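Local structure of glutathione S-transferase 2 (Heligmosomoides polygyrus, 1TW9) at residues A[45-56]-A[60-71]. The protein probably catalyses the transfer of glutathione to electrophilic substrates RX, releasing a halide anion, as a sigma-class member of the glutathione S-transferase superfamily. Sequence-based numbering, arbitrary orientation.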
loop_
_atom_site.group_PDB
_atom_site.type_symbol
_atom_site.label_atom_id
_atom_site.label_comp_id
_atom_site.label_asym_id
_atom_site.label_seq_id
_atom_site.Cartn_x
_atom_site.Cartn_y
_atom_site.Cartn_z
ATOM N N THR A 45 15.369 11.958 11.530
ATOM C CA THR A 45 16.175 11.671 10.335
ATOM C C THR A 45 15.407 10.761 9.367
ATOM O O THR A 45 15.843 10.572 8.244
ATOM C CB THR A 45 17.549 10.972 10.671
ATOM O OG1 THR A 45 17.338 9.621 11.112
ATOM C CG2 THR A 45 18.355 11.667 11.827
ATOM N N PHE A 46 14.291 10.198 9.813
ATOM C CA PHE A 46 13.523 9.262 8.960
ATOM C C PHE A 46 12.427 10.046 8.240
ATOM O O PHE A 46 11.859 10.982 8.824
ATOM C CB PHE A 46 12.942 8.122 9.782
ATOM C CG PHE A 46 13.972 7.369 10.572
ATOM C CD1 PHE A 46 13.820 7.186 11.933
ATOM C CD2 PHE A 46 15.096 6.874 9.981
ATOM C CE1 PHE A 46 14.746 6.455 12.639
ATOM C CE2 PHE A 46 16.020 6.166 10.701
ATOM C CZ PHE A 46 15.856 5.993 12.042
ATOM N N PRO A 47 12.139 9.636 6.992
ATOM C CA PRO A 47 11.217 10.383 6.138
ATOM C C PRO A 47 9.878 10.739 6.756
ATOM O O PRO A 47 9.402 11.872 6.602
ATOM C CB PRO A 47 11.051 9.474 4.951
ATOM C CG PRO A 47 12.394 8.793 4.823
ATOM C CD PRO A 47 12.698 8.486 6.281
ATOM N N PHE A 48 9.295 9.827 7.516
ATOM C CA PHE A 48 8.052 10.073 8.172
ATOM C C PHE A 48 8.145 9.813 9.681
ATOM O O PHE A 48 7.157 9.474 10.329
ATOM C CB PHE A 48 6.951 9.243 7.564
ATOM C CG PHE A 48 6.893 9.379 6.062
ATOM C CD1 PHE A 48 7.373 8.350 5.266
ATOM C CD2 PHE A 48 6.401 10.533 5.479
ATOM C CE1 PHE A 48 7.377 8.480 3.891
ATOM C CE2 PHE A 48 6.355 10.675 4.088
ATOM C CZ PHE A 48 6.861 9.657 3.308
ATOM N N GLY A 49 9.334 9.979 10.212
ATOM C CA GLY A 49 9.559 9.830 11.676
ATOM C C GLY A 49 9.425 8.405 12.211
ATOM O O GLY A 49 9.203 8.186 13.415
ATOM N N GLN A 50 9.508 7.417 11.324
ATOM C CA GLN A 50 9.283 6.028 11.705
ATOM C C GLN A 50 10.239 5.093 11.008
ATOM O O GLN A 50 10.917 5.475 10.037
ATOM C CB GLN A 50 7.913 5.567 11.337
ATOM C CG GLN A 50 6.805 6.374 11.873
ATOM C CD GLN A 50 5.600 6.093 11.034
ATOM O OE1 GLN A 50 5.524 6.523 9.876
ATOM N NE2 GLN A 50 4.716 5.319 11.550
ATOM N N VAL A 51 10.213 3.862 11.483
ATOM C CA VAL A 51 10.970 2.772 10.888
ATOM C C VAL A 51 9.936 1.686 10.533
ATOM O O VAL A 51 8.812 1.685 11.066
ATOM C CB VAL A 51 12.060 2.535 11.965
ATOM C CG1 VAL A 51 11.725 1.525 13.045
ATOM C CG2 VAL A 51 13.482 2.896 11.592
ATOM N N PRO A 52 10.198 0.870 9.522
ATOM C CA PRO A 52 11.488 0.654 8.921
ATOM C C PRO A 52 11.811 1.681 7.860
ATOM O O PRO A 52 10.910 2.319 7.312
ATOM C CB PRO A 52 11.271 -0.663 8.184
ATOM C CG PRO A 52 9.852 -0.643 7.851
ATOM C CD PRO A 52 9.243 -0.164 9.103
ATOM N N VAL A 53 13.096 1.857 7.626
ATOM C CA VAL A 53 13.557 2.657 6.526
ATOM C C VAL A 53 14.663 1.873 5.870
ATOM O O VAL A 53 15.609 1.427 6.555
ATOM C CB VAL A 53 14.110 4.016 7.026
ATOM C CG1 VAL A 53 14.801 4.819 5.921
ATOM C CG2 VAL A 53 13.000 4.845 7.604
ATOM N N LEU A 54 14.624 1.833 4.532
ATOM C CA LEU A 54 15.681 1.231 3.735
ATOM C C LEU A 54 16.560 2.340 3.218
ATOM O O LEU A 54 16.030 3.349 2.808
ATOM C CB LEU A 54 15.033 0.507 2.536
ATOM C CG LEU A 54 15.989 -0.145 1.527
ATOM C CD1 LEU A 54 16.674 -1.350 2.158
ATOM C CD2 LEU A 54 15.215 -0.438 0.290
ATOM N N GLU A 55 17.865 2.164 3.193
ATOM C CA GLU A 55 18.736 2.965 2.369
ATOM C C GLU A 55 19.281 2.124 1.235
ATOM O O GLU A 55 19.803 1.021 1.475
ATOM C CB GLU A 55 19.894 3.514 3.166
ATOM C CG GLU A 55 19.429 4.507 4.210
ATOM C CD GLU A 55 20.550 5.307 4.832
ATOM O OE1 GLU A 55 21.725 5.165 4.404
ATOM O OE2 GLU A 55 20.243 6.114 5.735
ATOM N N VAL A 56 19.226 2.678 0.027
ATOM C CA VAL A 56 19.823 2.075 -1.150
ATOM C C VAL A 56 20.927 3.001 -1.600
ATOM O O VAL A 56 20.673 4.125 -2.013
ATOM C CB VAL A 56 18.838 1.935 -2.310
ATOM C CG1 VAL A 56 19.546 1.188 -3.429
ATOM C CG2 VAL A 56 17.654 1.164 -1.892
ATOM N N GLN A 60 17.206 7.177 1.238
ATOM C CA GLN A 60 16.185 6.591 2.113
ATOM C C GLN A 60 14.869 6.329 1.398
ATOM O O GLN A 60 14.407 7.153 0.613
ATOM C CB GLN A 60 15.866 7.491 3.296
ATOM C CG GLN A 60 16.981 7.781 4.231
ATOM C CD GLN A 60 16.510 8.644 5.343
ATOM O OE1 GLN A 60 15.979 9.731 5.070
ATOM N NE2 GLN A 60 16.699 8.196 6.607
ATOM N N LEU A 61 14.259 5.221 1.779
ATOM C CA LEU A 61 12.929 4.846 1.373
ATOM C C LEU A 61 12.213 4.275 2.594
ATOM O O LEU A 61 12.667 3.251 3.167
ATOM C CB LEU A 61 12.981 3.769 0.309
ATOM C CG LEU A 61 11.621 3.099 -0.119
ATOM C CD1 LEU A 61 10.655 4.131 -0.736
ATOM C CD2 LEU A 61 11.799 1.920 -1.032
ATOM N N ALA A 62 11.114 4.924 2.944
ATOM C CA ALA A 62 10.363 4.539 4.138
ATOM C C ALA A 62 9.103 3.759 3.721
ATOM O O ALA A 62 8.787 3.641 2.550
ATOM C CB ALA A 62 9.968 5.744 4.939
ATOM N N GLN A 63 8.427 3.222 4.722
ATOM C CA GLN A 63 7.113 2.590 4.633
ATOM C C GLN A 63 7.276 1.110 4.208
ATOM O O GLN A 63 7.709 0.777 3.121
ATOM C CB GLN A 63 6.132 3.322 3.766
ATOM C CG GLN A 63 5.799 4.735 4.205
ATOM C CD GLN A 63 4.908 4.774 5.404
ATOM O OE1 GLN A 63 4.778 5.803 6.044
ATOM N NE2 GLN A 63 4.320 3.635 5.739
ATOM N N SER A 64 6.877 0.231 5.133
ATOM C CA SER A 64 7.017 -1.212 5.003
ATOM C C SER A 64 6.671 -1.780 3.653
ATOM O O SER A 64 7.441 -2.444 3.030
ATOM C CB SER A 64 6.086 -1.894 6.061
ATOM O OG SER A 64 6.433 -3.253 6.083
ATOM N N GLN A 65 5.440 -1.561 3.211
ATOM C CA GLN A 65 5.032 -2.180 1.964
ATOM C C GLN A 65 5.744 -1.521 0.771
ATOM O O GLN A 65 6.006 -2.188 -0.212
ATOM C CB GLN A 65 3.535 -2.117 1.740
ATOM C CG GLN A 65 2.837 -3.171 2.581
ATOM C CD GLN A 65 1.432 -3.564 2.239
ATOM O OE1 GLN A 65 0.768 -3.072 1.278
ATOM N NE2 GLN A 65 0.887 -4.419 3.143
ATOM N N ALA A 66 6.078 -0.235 0.853
ATOM C CA ALA A 66 6.807 0.433 -0.266
ATOM C C ALA A 66 8.217 -0.185 -0.454
ATOM O O ALA A 66 8.672 -0.390 -1.542
ATOM C CB ALA A 66 6.908 1.868 -0.028
ATOM N N ILE A 67 8.826 -0.426 0.676
ATOM C CA ILE A 67 10.104 -1.090 0.781
ATOM C C ILE A 67 10.047 -2.513 0.185
ATOM O O ILE A 67 10.869 -2.882 -0.669
ATOM C CB ILE A 67 10.587 -1.080 2.228
ATOM C CG1 ILE A 67 10.969 0.342 2.690
ATOM C CG2 ILE A 67 11.755 -2.008 2.347
ATOM C CD1 ILE A 67 11.220 0.366 4.166
ATOM N N CYS A 68 9.082 -3.308 0.622
ATOM C CA CYS A 68 8.963 -4.719 0.192
ATOM C C CYS A 68 8.713 -4.763 -1.304
ATOM O O CYS A 68 9.317 -5.526 -1.977
ATOM C CB CYS A 68 7.798 -5.382 0.910
ATOM S SG CYS A 68 8.306 -5.686 2.583
ATOM N N ARG A 69 7.781 -3.940 -1.800
ATOM C CA ARG A 69 7.440 -3.950 -3.239
ATOM C C ARG A 69 8.640 -3.531 -4.047
ATOM O O ARG A 69 8.974 -4.165 -5.017
ATOM C CB ARG A 69 6.285 -3.063 -3.504
ATOM C CG ARG A 69 5.818 -3.015 -4.922
ATOM C CD ARG A 69 4.700 -2.047 -5.232
ATOM N NE ARG A 69 3.573 -2.208 -4.353
ATOM C CZ ARG A 69 3.349 -1.548 -3.222
ATOM N NH1 ARG A 69 4.093 -0.495 -2.849
ATOM N NH2 ARG A 69 2.278 -1.885 -2.505
ATOM N N TYR A 70 9.348 -2.523 -3.595
ATOM C CA TYR A 70 10.571 -2.088 -4.267
ATOM C C TYR A 70 11.630 -3.217 -4.385
ATOM O O TYR A 70 12.154 -3.493 -5.450
ATOM C CB TYR A 70 11.162 -0.869 -3.550
ATOM C CG TYR A 70 12.560 -0.521 -4.033
ATOM C CD1 TYR A 70 12.734 0.173 -5.245
ATOM C CD2 TYR A 70 13.702 -0.877 -3.341
ATOM C CE1 TYR A 70 13.920 0.407 -5.744
ATOM C CE2 TYR A 70 14.873 -0.596 -3.845
ATOM C CZ TYR A 70 15.009 0.097 -4.994
ATOM O OH TYR A 70 16.327 0.307 -5.441
ATOM N N LEU A 71 11.955 -3.815 -3.240
ATOM C CA LEU A 71 12.889 -4.927 -3.166
ATOM C C LEU A 71 12.402 -6.064 -3.983
ATOM O O LEU A 71 13.139 -6.641 -4.761
ATOM C CB LEU A 71 13.081 -5.333 -1.732
ATOM C CG LEU A 71 13.844 -4.359 -0.885
ATOM C CD1 LEU A 71 13.853 -4.834 0.572
ATOM C CD2 LEU A 71 15.263 -3.998 -1.439
HETATM O O HOH W 1 8.343 3.020 7.815
HETATM O O HOH W 2 17.919 5.743 7.299
#
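Strands 53-56 and 60-62 run antiparallel as a beta hairpin, their axes at 152°, and Leu54 and Leu61 form a hydrogen-bonded pair, Leu54 N to Leu61 O and Leu61 N to Leu54 O both measuring 2.8 Å. Beyond Val53 and Ala62, where the chains move apart toward Pro52 and Ser64, a water takes over: it donates to Pro52 O and accepts from Gln63 N. Pro52 follows a cis peptide bond, the cis-proline of the thioredoxin-like fold, and its CG packs 4.1 Å from Ile67 CD1.

Gln60 shows how one extended side chain can tie a loop to a sheet. Its NE2 donates to Thr45 O at 3.0 Å, lying above that carbonyl's plane, while a second water links the same NE2 to Glu55 OE2. Pro47 CG and CD lie against the amide, and farther along, Ala62 CB meets the edge of the Phe48 ring at CD1 (3.7 Å).

On the other face, the chi1 of Leu54 (177°) turns its CG away from the backbone N and carries CD2 to the helix, 4.0 Å from both Leu71 CD2 and Tyr70 CD2. Val56 CG2 touches Tyr70 CE2 at 3.8 Å.

Helix 64-75 thus covers this face of the sheet beside Phe22 of helix 16-24, strand 4-9 pairs with strand 53-56, and Phe83 of the second subunit meets the Tyr70 ring edge-to-face.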